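Local coordinates for protein probable mannosyltransferase KTR4 (Saccharomyces cerevisiae, PDB 5A07) that belongs to the GT-A class of glycosyltransferases as a probable mannosyltransferase, and holds GDP and a manganese ion in a shared pocket, at residues K104-S109 with G135-F140; E128-N133 with N242-Q247; K224-W229 with I323-F328; N290-W295 with A366-I371. One frame throughout, in Å; residues are numbered along the deposited sequence.

In the fold
From the N terminus, contact 1 closes first, joining strand 105-110 to strand 138-142 round helix 116-131 as one beta-alpha-beta unit. Contact 2 opens on that helix, inside the first loop, and closes at 242-247, so contacts 1 and 2 cross. Contact 3 begins at 224-229, before contact 2 has closed, and brings strand 322-325 against strand 227-230, which also borders strand 105-110; it crosses contact 2 but follows contact 1. Contact 4 opens at 290-295 within the loop of contact 3 and closes at 366-371, crossing it. Contacts 1 and 3 pair sheet strands, contact 2 joins helix 116-131 to helix 245-251, and contact 4 joins the approach to helix 293-297 to the loop before strand 371-373.

Contact 1. Residues K104-S109 with G135-F140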
# COMPACT_ATOMS: atom_id res chain seq x y z
N LYS B 104 13.39 -13.89 -5.70
CA LYS B 104 12.29 -14.78 -5.36
C LYS B 104 10.96 -13.98 -5.21
O LYS B 104 10.52 -13.67 -4.11
CB LYS B 104 12.52 -15.53 -4.04
CG LYS B 104 13.85 -16.16 -3.89
CD LYS B 104 14.04 -17.35 -4.69
CE LYS B 104 15.00 -18.29 -3.92
NZ LYS B 104 15.67 -19.12 -4.97
N GLY B 105 10.37 -13.65 -6.36
CA GLY B 105 9.29 -12.72 -6.40
C GLY B 105 8.24 -13.17 -7.39
O GLY B 105 8.55 -13.94 -8.33
N THR B 106 7.01 -12.68 -7.15
CA THR B 106 5.89 -12.95 -8.01
C THR B 106 5.04 -11.70 -8.10
O THR B 106 4.98 -10.92 -7.15
CB THR B 106 5.07 -14.14 -7.52
OG1 THR B 106 4.10 -14.56 -8.48
CG2 THR B 106 4.43 -13.84 -6.17
N ILE B 107 4.36 -11.58 -9.23
CA ILE B 107 3.25 -10.67 -9.37
C ILE B 107 2.03 -11.34 -8.84
O ILE B 107 1.78 -12.47 -9.20
CB ILE B 107 3.08 -10.27 -10.81
CG1 ILE B 107 4.36 -9.58 -11.24
CG2 ILE B 107 1.94 -9.29 -10.91
CD1 ILE B 107 4.58 -9.78 -12.65
N LEU B 108 1.34 -10.72 -7.89
CA LEU B 108 0.24 -11.33 -7.21
C LEU B 108 -1.07 -10.63 -7.49
O LEU B 108 -1.16 -9.40 -7.38
CB LEU B 108 0.47 -11.30 -5.69
CG LEU B 108 -0.74 -11.72 -4.84
CD1 LEU B 108 -1.08 -13.19 -4.98
CD2 LEU B 108 -0.49 -11.42 -3.37
N SER B 109 -2.13 -11.38 -7.80
CA SER B 109 -3.45 -10.81 -7.91
C SER B 109 -4.47 -11.71 -7.20
O SER B 109 -4.60 -12.90 -7.54
CB SER B 109 -3.94 -10.66 -9.36
OG SER B 109 -3.00 -10.09 -10.26
N GLY B 135 10.25 -11.12 -16.75
CA GLY B 135 9.61 -12.43 -16.74
C GLY B 135 9.29 -13.04 -15.42
O GLY B 135 9.29 -14.25 -15.29
N TYR B 136 9.00 -12.22 -14.41
CA TYR B 136 8.55 -12.74 -13.13
C TYR B 136 7.23 -13.45 -13.33
O TYR B 136 6.35 -13.04 -14.13
CB TYR B 136 8.47 -11.61 -12.05
CG TYR B 136 9.90 -11.30 -11.55
CD1 TYR B 136 10.50 -12.12 -10.60
CD2 TYR B 136 10.66 -10.25 -12.05
CE1 TYR B 136 11.81 -11.92 -10.18
CE2 TYR B 136 11.97 -10.05 -11.65
CZ TYR B 136 12.55 -10.92 -10.73
OH TYR B 136 13.81 -10.72 -10.32
N PRO B 137 6.99 -14.47 -12.55
CA PRO B 137 5.75 -15.22 -12.62
C PRO B 137 4.56 -14.55 -11.99
O PRO B 137 4.70 -13.58 -11.24
CB PRO B 137 6.04 -16.47 -11.76
CG PRO B 137 7.11 -16.04 -10.82
CD PRO B 137 7.91 -14.98 -11.53
N TYR B 138 3.38 -14.99 -12.41
CA TYR B 138 2.13 -14.54 -11.82
C TYR B 138 1.52 -15.57 -10.93
O TYR B 138 1.39 -16.75 -11.31
CB TYR B 138 1.10 -14.19 -12.89
CG TYR B 138 1.49 -13.01 -13.75
CD1 TYR B 138 2.37 -13.20 -14.82
CD2 TYR B 138 0.96 -11.75 -13.55
CE1 TYR B 138 2.74 -12.11 -15.65
CE2 TYR B 138 1.34 -10.66 -14.35
CZ TYR B 138 2.23 -10.86 -15.39
OH TYR B 138 2.64 -9.81 -16.19
N THR B 139 1.02 -15.10 -9.80
CA THR B 139 0.26 -15.91 -8.90
C THR B 139 -1.11 -15.31 -8.77
O THR B 139 -1.25 -14.09 -8.45
CB THR B 139 0.91 -15.98 -7.51
OG1 THR B 139 2.23 -16.55 -7.59
CG2 THR B 139 0.10 -16.88 -6.57
N PHE B 140 -2.15 -16.13 -8.99
CA PHE B 140 -3.50 -15.70 -8.81
C PHE B 140 -4.18 -16.47 -7.66
O PHE B 140 -4.09 -17.71 -7.62
CB PHE B 140 -4.32 -15.95 -10.07
CG PHE B 140 -3.81 -15.23 -11.26
CD1 PHE B 140 -2.80 -15.77 -12.03
CD2 PHE B 140 -4.29 -13.98 -11.56
CE1 PHE B 140 -2.31 -15.12 -13.13
CE2 PHE B 140 -3.79 -13.32 -12.67
CZ PHE B 140 -2.83 -13.86 -13.44
O HOH W 1 -1.06 -12.10 -10.82
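Ile-107 and Tyr-138 form a parallel bridge pair with side chains on one face of the sheet. Ile-107 CB lies 3.8 Å from Tyr-138 CD2. With CG2 anti to the backbone N, that branch packs on the same ring edge atom, CG2 to CD2 3.7 Å. CG1 carries the chain on past Pro-137 O to CD1, which sits over one face of the ring, toward its rim, in a CH-pi contact 4.0 Å from the Tyr-138 centroid. The other sheet face carries Leu-108 and Thr-139. Here the hydroxyls of Thr-106 and Thr-139, on side chains crossing at about a right angle, lie within hydrogen-bonding distance, OG1 to OG1 2.9 Å; Pro-137 O is also in reach of Thr-106 OG1. Between the backbones, Ile-107 N gives its hydrogen to Pro-137 O, Thr-139 N to Ile-107 O (2.8 Å, 170° at the hydrogen), and Ser-109 N to Thr-139 O. A water joins Ser-109 OG, 2.8 Å away, to Thr-139 O. Such a parallel pair, with helix 116-131 packed on Ile-107, Ser-109 and Tyr-138, is the beta-alpha-beta unit of the Rossmann-like part of a GT-A fold, and the side chain of Ser-109 lies about 6 Å from the bound GDP. The chemistry implies a strand pair fixed in register by straight backbone bonds, with aliphatic-aromatic packing on one face and a close pair of hydroxyls on the other.

Contact 2. Residues E128-N133 with N242-Q247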
# COMPACT_ATOMS: atom_id res chain seq x y z
N GLU B 128 3.92 -4.75 -20.73
CA GLU B 128 4.43 -3.78 -21.71
C GLU B 128 5.40 -2.80 -21.04
O GLU B 128 6.42 -2.46 -21.62
CB GLU B 128 3.27 -3.03 -22.33
CG GLU B 128 3.63 -1.90 -23.34
CD GLU B 128 4.58 -2.37 -24.46
OE1 GLU B 128 4.64 -3.58 -24.78
OE2 GLU B 128 5.37 -1.57 -24.99
N GLU B 129 5.12 -2.34 -19.83
CA GLU B 129 5.95 -1.33 -19.22
C GLU B 129 7.10 -1.92 -18.41
O GLU B 129 8.03 -1.21 -18.07
CB GLU B 129 5.12 -0.43 -18.30
CG GLU B 129 3.97 0.31 -19.00
CD GLU B 129 4.36 1.12 -20.28
OE1 GLU B 129 5.51 1.57 -20.40
OE2 GLU B 129 3.50 1.23 -21.23
N TYR B 130 7.00 -3.20 -18.05
CA TYR B 130 7.98 -3.84 -17.17
C TYR B 130 8.29 -5.31 -17.43
O TYR B 130 9.43 -5.68 -17.83
CB TYR B 130 7.57 -3.65 -15.69
CG TYR B 130 8.54 -4.37 -14.74
CD1 TYR B 130 9.84 -3.93 -14.59
CD2 TYR B 130 8.18 -5.50 -14.05
CE1 TYR B 130 10.73 -4.55 -13.77
CE2 TYR B 130 9.08 -6.18 -13.18
CZ TYR B 130 10.36 -5.68 -13.06
OH TYR B 130 11.26 -6.25 -12.21
N ASN B 131 7.31 -6.14 -17.20
CA ASN B 131 7.59 -7.55 -17.03
C ASN B 131 7.99 -8.33 -18.28
O ASN B 131 8.57 -9.37 -18.15
CB ASN B 131 6.44 -8.25 -16.29
CG ASN B 131 6.91 -9.50 -15.51
OD1 ASN B 131 8.02 -9.56 -15.01
ND2 ASN B 131 6.07 -10.54 -15.52
N LYS B 132 7.74 -7.81 -19.47
CA LYS B 132 8.14 -8.50 -20.68
C LYS B 132 9.65 -8.58 -20.73
O LYS B 132 10.17 -9.48 -21.38
CB LYS B 132 7.61 -7.82 -21.93
CG LYS B 132 8.33 -6.51 -22.27
CD LYS B 132 7.69 -5.84 -23.48
CE LYS B 132 8.40 -4.53 -23.80
NZ LYS B 132 7.66 -3.92 -24.94
N ASN B 133 10.34 -7.71 -20.02
CA ASN B 133 11.79 -7.76 -20.02
C ASN B 133 12.43 -8.47 -18.84
O ASN B 133 13.66 -8.61 -18.81
CB ASN B 133 12.36 -6.32 -20.12
CG ASN B 133 12.06 -5.71 -21.44
OD1 ASN B 133 12.11 -6.39 -22.43
ND2 ASN B 133 11.64 -4.49 -21.45
N ASN B 242 13.10 -0.10 -16.60
CA ASN B 242 14.18 -0.85 -17.22
C ASN B 242 15.25 -1.43 -16.25
O ASN B 242 16.39 -1.66 -16.63
CB ASN B 242 14.83 0.04 -18.27
CG ASN B 242 13.95 0.19 -19.47
OD1 ASN B 242 13.44 -0.77 -19.99
ND2 ASN B 242 13.77 1.38 -19.91
N TYR B 243 14.86 -1.66 -15.03
CA TYR B 243 15.65 -2.35 -14.03
C TYR B 243 14.74 -3.30 -13.32
O TYR B 243 13.53 -3.09 -13.26
CB TYR B 243 16.30 -1.38 -13.03
CG TYR B 243 15.32 -0.51 -12.26
CD1 TYR B 243 14.83 0.63 -12.82
CD2 TYR B 243 14.87 -0.89 -11.00
CE1 TYR B 243 13.92 1.42 -12.15
CE2 TYR B 243 13.98 -0.13 -10.33
CZ TYR B 243 13.50 1.03 -10.90
OH TYR B 243 12.61 1.80 -10.26
N ASP B 244 15.33 -4.35 -12.77
CA ASP B 244 14.62 -5.37 -11.96
C ASP B 244 14.23 -4.78 -10.61
O ASP B 244 15.07 -4.41 -9.81
CB ASP B 244 15.51 -6.58 -11.80
CG ASP B 244 14.83 -7.77 -11.13
OD1 ASP B 244 14.09 -7.60 -10.13
OD2 ASP B 244 14.99 -8.89 -11.64
N VAL B 245 12.93 -4.63 -10.40
CA VAL B 245 12.39 -3.93 -9.26
C VAL B 245 12.61 -4.69 -7.98
O VAL B 245 13.04 -4.13 -6.98
CB VAL B 245 10.88 -3.63 -9.48
CG1 VAL B 245 10.20 -3.11 -8.24
CG2 VAL B 245 10.73 -2.59 -10.57
N PHE B 246 12.36 -5.98 -8.01
CA PHE B 246 12.67 -6.81 -6.81
C PHE B 246 14.15 -6.78 -6.46
O PHE B 246 14.50 -6.69 -5.27
CB PHE B 246 12.19 -8.25 -6.97
CG PHE B 246 10.73 -8.42 -7.20
CD1 PHE B 246 9.80 -7.73 -6.49
CD2 PHE B 246 10.27 -9.39 -8.06
CE1 PHE B 246 8.46 -7.97 -6.64
CE2 PHE B 246 8.90 -9.60 -8.23
CZ PHE B 246 8.00 -8.88 -7.51
N GLN B 247 15.00 -6.84 -7.43
CA GLN B 247 16.47 -6.79 -7.15
C GLN B 247 16.87 -5.41 -6.63
O GLN B 247 17.76 -5.32 -5.82
CB GLN B 247 17.35 -7.19 -8.37
CG GLN B 247 17.15 -8.64 -8.81
CD GLN B 247 17.72 -9.68 -7.84
OE1 GLN B 247 17.75 -9.48 -6.67
NE2 GLN B 247 18.17 -10.81 -8.39
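Tyr-130 reaches across to the start of helix 245-251, where the hydrogen bond of the contact forms: Val-245 N gives its hydrogen to Tyr-130 OH at 2.9 Å, with 164° at the hydrogen. CG of Tyr-130 is anti to the backbone N (chi1 177°), a setting that carries the ring away from helix 116-131, which has a wider pi-type turn at 128-131, to this N-H. The same ring end also meets backbone: Tyr-243 O lies in the ring plane at its edge, 3.2 Å from Tyr-130 CE1. Apolar packing comes from Val-245, whose CG2 approaches the ring obliquely, 3.8 Å from Tyr-130 CE1; Phe-134 stacks on the ring, and Trp-229 of the central sheet meets it too. Asp-244 is the N-cap of helix 245-251, a classic side-chain cap in which OD1 accepts from Gln-247 N at 2.9 Å, the donor standing 49° out of the carboxylate plane. Tyrosine hydroxyl and aspartate carboxylate thus take up two N-H groups of the helix's first turn. The second carboxylate oxygen, OD2, is hydrogen-bonded to the hydroxyl of Tyr-136 and the N-H of Gly-101. Charge pairing stays within 128-133, where Lys-132, just past the helix, extends its chain back to Glu-128 four residues earlier, NZ making a salt bridge to Glu-128 OE1 at 3.0 Å.

Contact 3. Residues K224-W229 with I323-F328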
# COMPACT_ATOMS: atom_id res chain seq x y z
N LYS B 224 7.16 -19.99 -1.21
CA LYS B 224 8.46 -19.95 -1.85
C LYS B 224 8.95 -18.54 -2.26
O LYS B 224 9.99 -18.41 -2.91
CB LYS B 224 8.42 -20.85 -3.10
CG LYS B 224 7.37 -20.52 -4.18
CD LYS B 224 7.38 -21.52 -5.35
CE LYS B 224 6.24 -21.28 -6.32
NZ LYS B 224 4.87 -21.53 -5.79
N TYR B 225 8.18 -17.50 -2.02
CA TYR B 225 8.61 -16.14 -2.48
C TYR B 225 8.97 -15.25 -1.29
O TYR B 225 8.31 -15.31 -0.26
CB TYR B 225 7.50 -15.49 -3.29
CG TYR B 225 7.13 -16.19 -4.56
CD1 TYR B 225 8.01 -16.32 -5.57
CD2 TYR B 225 5.92 -16.80 -4.68
CE1 TYR B 225 7.67 -16.94 -6.76
CE2 TYR B 225 5.55 -17.45 -5.83
CZ TYR B 225 6.42 -17.50 -6.87
OH TYR B 225 6.03 -18.17 -8.01
N LYS B 226 9.92 -14.34 -1.54
CA LYS B 226 10.27 -13.27 -0.63
C LYS B 226 9.52 -11.95 -0.96
O LYS B 226 9.21 -11.15 -0.05
CB LYS B 226 11.80 -13.03 -0.69
CG LYS B 226 12.29 -11.91 0.22
CD LYS B 226 13.79 -11.87 0.26
CE LYS B 226 14.35 -10.65 0.98
NZ LYS B 226 13.85 -10.48 2.35
N TYR B 227 9.21 -11.74 -2.25
CA TYR B 227 8.63 -10.44 -2.70
C TYR B 227 7.36 -10.68 -3.45
O TYR B 227 7.28 -11.67 -4.22
CB TYR B 227 9.56 -9.75 -3.63
CG TYR B 227 10.83 -9.26 -3.01
CD1 TYR B 227 10.83 -8.12 -2.19
CD2 TYR B 227 12.01 -9.95 -3.16
CE1 TYR B 227 11.97 -7.67 -1.59
CE2 TYR B 227 13.17 -9.48 -2.56
CZ TYR B 227 13.16 -8.33 -1.79
OH TYR B 227 14.33 -7.87 -1.15
N VAL B 228 6.42 -9.73 -3.32
CA VAL B 228 5.23 -9.74 -4.16
C VAL B 228 5.12 -8.35 -4.74
O VAL B 228 5.46 -7.34 -4.07
CB VAL B 228 3.90 -10.13 -3.47
CG1 VAL B 228 3.92 -11.57 -2.87
CG2 VAL B 228 3.54 -9.16 -2.45
N TRP B 229 4.65 -8.28 -5.98
CA TRP B 229 4.13 -7.09 -6.57
C TRP B 229 2.62 -7.35 -6.64
O TRP B 229 2.16 -8.13 -7.49
CB TRP B 229 4.78 -6.94 -7.95
CG TRP B 229 4.41 -5.70 -8.72
CD1 TRP B 229 3.18 -5.10 -8.77
CD2 TRP B 229 5.26 -4.98 -9.61
NE1 TRP B 229 3.23 -3.97 -9.62
CE2 TRP B 229 4.50 -3.88 -10.14
CE3 TRP B 229 6.58 -5.15 -10.02
CZ2 TRP B 229 5.05 -2.98 -11.04
CZ3 TRP B 229 7.15 -4.21 -10.85
CH2 TRP B 229 6.37 -3.13 -11.36
N ILE B 323 4.83 -3.12 -3.56
CA ILE B 323 5.94 -4.09 -3.71
C ILE B 323 6.29 -4.39 -2.24
O ILE B 323 6.60 -3.47 -1.48
CB ILE B 323 7.14 -3.47 -4.35
CG1 ILE B 323 6.85 -2.74 -5.66
CG2 ILE B 323 8.17 -4.53 -4.62
CD1 ILE B 323 6.24 -3.56 -6.67
N VAL B 324 6.27 -5.64 -1.84
CA VAL B 324 6.44 -5.93 -0.42
C VAL B 324 7.39 -7.11 -0.19
O VAL B 324 7.36 -8.13 -0.89
CB VAL B 324 5.10 -6.02 0.35
CG1 VAL B 324 4.18 -6.99 -0.28
CG2 VAL B 324 5.36 -6.36 1.82
N ASP B 325 8.27 -6.89 0.77
CA ASP B 325 9.20 -7.88 1.27
C ASP B 325 8.42 -8.69 2.31
O ASP B 325 8.13 -8.23 3.41
CB ASP B 325 10.44 -7.20 1.86
CG ASP B 325 11.54 -8.18 2.36
OD1 ASP B 325 11.20 -9.38 2.58
OD2 ASP B 325 12.72 -7.74 2.49
N LEU B 326 8.04 -9.91 1.93
CA LEU B 326 7.22 -10.72 2.82
C LEU B 326 7.91 -11.11 4.14
O LEU B 326 7.19 -11.44 5.09
CB LEU B 326 6.73 -12.00 2.14
CG LEU B 326 5.89 -11.83 0.86
CD1 LEU B 326 5.39 -13.17 0.36
CD2 LEU B 326 4.73 -10.93 1.12
N ASP B 327 9.22 -11.02 4.20
CA ASP B 327 9.94 -11.21 5.49
C ASP B 327 9.44 -10.21 6.54
O ASP B 327 9.41 -10.54 7.71
CB ASP B 327 11.42 -10.96 5.34
CG ASP B 327 12.16 -12.04 4.58
OD1 ASP B 327 11.59 -13.01 4.14
OD2 ASP B 327 13.41 -11.95 4.50
N PHE B 328 9.06 -8.98 6.15
CA PHE B 328 8.50 -8.09 7.12
C PHE B 328 7.14 -8.57 7.66
O PHE B 328 6.89 -8.56 8.86
CB PHE B 328 8.45 -6.62 6.59
CG PHE B 328 7.80 -5.70 7.53
CD1 PHE B 328 8.42 -5.35 8.74
CD2 PHE B 328 6.53 -5.22 7.28
CE1 PHE B 328 7.78 -4.52 9.66
CE2 PHE B 328 5.91 -4.37 8.19
CZ PHE B 328 6.55 -4.01 9.39
O HOH W 2 13.99 -6.31 0.93
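Lys-226 sets out with CG anti to the backbone N (chi1 179°) and runs straight until a bend at its last torsion (chi4 55°) turns NZ between the carboxylates of Asp-325 and Asp-327. NZ makes salt bridges of 2.9 Å to Asp-325 OD1, on its syn side, and of 2.6 Å to Asp-327 OD2, met from well above the carboxylate plane. Asp-325 OD1 also caps the short, weakly bonded helix that follows, accepting from Asp-327 N; this donor and the lysine NZ lie on opposite faces of the Asp-325 carboxylate. Strands 227-230 and 322-325 run antiparallel: Val-228 and Val-324 are the hydrogen-bonded pair, with Val-324 N to Val-228 O at 2.9 Å. On the face shared by Trp-229 and Ile-323, Ile-323 CD1 sits over the indole in a CH-pi contact, 3.6 Å from the centroid of the five-membered ring. On the other face Val-228 CG1 packs against Leu-326 CD1 at 3.9 Å. Tyr-227 OH, bonded to Asn-250, shares a water with Asp-325 OD2. In this GT-A sheet the pairing ends in a charge cluster, where one ammonium group probably offsets about half the charge of two acids and eases their repulsion as strand gives way to helix.

Contact 4. Residues N290-W295 with A366-I371; sequences NGAFAW and ADKSSI
Asn-290 and Lys-368 cross at about a right angle where the run before helix 293-297 meets a 3-10 turn, 368-370, that opens with an Asx turn at Asp-367. The lysine rests across the asparagine backbone. Lys-368 CB lies 4.0 Å from Ala-292 CB. Its CG takes the position between backbone N and carbonyl carbon (chi1 71°), and this folds the aliphatic chain back over Asn-290 O, CG to O 3.3 Å. The same oxygen accepts from Lys-368 N at 2.9 Å, along a straight N-H but from above the carbonyl plane. Further along, Lys-368 CD passes 3.7 Å from Gly-291 O, and the chain then bends at its end so that NZ shares a water with that oxygen. The planar ends of Asn-290 and Asp-367 stand nearly perpendicular, 89° apart, and the carboxylate packs beside the asparagine's CB. Asp-367 is held from its own turn: OD1 takes hydrogens from Ser-369 N at 2.9 Å and Ser-369 OG at 2.7 Å, both on one face of the carboxylate, while its backbone O accepts from Ser-370 N and OG. Ala-292 is the centre of an inverse gamma turn leading into helix 293-297, and it touches Ala-363 of helix 354-365, which directly precedes the 366-371 loop. Gly-291 CA directs a hydrogen at Ala-366 O, 3.5 Å from carbon to oxygen.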
# COMPACT_ATOMS: atom_id res chain seq x y z
N ASN B 290 13.40 4.79 14.19
CA ASN B 290 13.25 5.59 13.00
C ASN B 290 11.90 5.39 12.26
O ASN B 290 11.86 5.55 11.02
CB ASN B 290 14.42 5.38 12.01
CG ASN B 290 14.62 6.59 11.06
OD1 ASN B 290 15.01 6.52 9.82
ND2 ASN B 290 14.33 7.74 11.62
N GLY B 291 10.85 5.08 12.99
CA GLY B 291 9.51 4.93 12.44
C GLY B 291 8.94 6.23 11.89
O GLY B 291 9.36 7.36 12.25
N ALA B 292 7.93 6.07 11.04
CA ALA B 292 7.34 7.23 10.39
C ALA B 292 6.33 7.92 11.27
O ALA B 292 5.17 8.03 10.94
CB ALA B 292 6.73 6.81 9.07
N PHE B 293 6.76 8.41 12.43
CA PHE B 293 5.82 8.88 13.43
C PHE B 293 5.14 10.18 13.09
O PHE B 293 3.97 10.33 13.36
CB PHE B 293 6.51 9.00 14.80
CG PHE B 293 7.18 7.73 15.22
CD1 PHE B 293 6.46 6.56 15.37
CD2 PHE B 293 8.53 7.71 15.49
CE1 PHE B 293 7.09 5.37 15.75
CE2 PHE B 293 9.15 6.53 15.89
CZ PHE B 293 8.42 5.35 15.99
N ALA B 294 5.85 11.13 12.47
CA ALA B 294 5.24 12.35 12.09
C ALA B 294 4.08 12.14 11.07
O ALA B 294 3.00 12.77 11.14
CB ALA B 294 6.31 13.28 11.57
N TRP B 295 4.31 11.26 10.13
CA TRP B 295 3.30 10.92 9.11
C TRP B 295 2.03 10.38 9.72
O TRP B 295 0.93 10.75 9.27
CB TRP B 295 3.90 9.89 8.17
CG TRP B 295 3.12 9.40 7.02
CD1 TRP B 295 2.66 10.12 5.97
CD2 TRP B 295 2.73 8.04 6.76
NE1 TRP B 295 2.01 9.31 5.08
CE2 TRP B 295 2.07 8.03 5.52
CE3 TRP B 295 2.87 6.87 7.43
CZ2 TRP B 295 1.54 6.87 4.97
CZ3 TRP B 295 2.38 5.71 6.87
CH2 TRP B 295 1.72 5.73 5.64
N ALA B 366 9.09 -0.40 11.59
CA ALA B 366 10.18 -0.42 10.62
C ALA B 366 10.76 0.97 10.49
O ALA B 366 10.10 1.96 10.76
CB ALA B 366 9.72 -0.88 9.25
N ASP B 367 11.99 0.99 10.03
CA ASP B 367 12.71 2.19 9.77
C ASP B 367 12.15 2.83 8.50
O ASP B 367 12.17 2.22 7.44
CB ASP B 367 14.20 1.85 9.48
CG ASP B 367 15.06 3.08 9.31
OD1 ASP B 367 14.65 4.13 8.74
OD2 ASP B 367 16.22 3.05 9.76
N LYS B 368 11.72 4.08 8.58
CA LYS B 368 11.06 4.70 7.47
C LYS B 368 11.93 4.86 6.18
O LYS B 368 11.36 5.01 5.07
CB LYS B 368 10.47 6.02 7.87
CG LYS B 368 11.51 7.10 8.13
CD LYS B 368 10.83 8.18 8.96
CE LYS B 368 11.53 9.51 8.85
NZ LYS B 368 12.64 9.51 9.71
N SER B 369 13.26 4.82 6.31
CA SER B 369 14.16 4.92 5.16
C SER B 369 14.24 3.58 4.37
O SER B 369 14.81 3.56 3.29
CB SER B 369 15.56 5.36 5.62
OG SER B 369 16.14 4.35 6.45
N SER B 370 13.61 2.53 4.89
CA SER B 370 13.46 1.28 4.19
C SER B 370 12.18 1.19 3.32
O SER B 370 11.94 0.13 2.73
CB SER B 370 13.52 0.04 5.15
OG SER B 370 12.37 -0.06 5.99
N ILE B 371 11.36 2.24 3.31
CA ILE B 371 10.07 2.30 2.60
C ILE B 371 10.28 3.27 1.42
O ILE B 371 10.68 4.46 1.62
CB ILE B 371 8.95 2.77 3.53
CG1 ILE B 371 8.78 1.79 4.71
CG2 ILE B 371 7.69 2.95 2.73
CD1 ILE B 371 7.83 2.28 5.74
O HOH W 3 11.56 8.89 12.60
O HOH W 4 8.54 3.50 9.08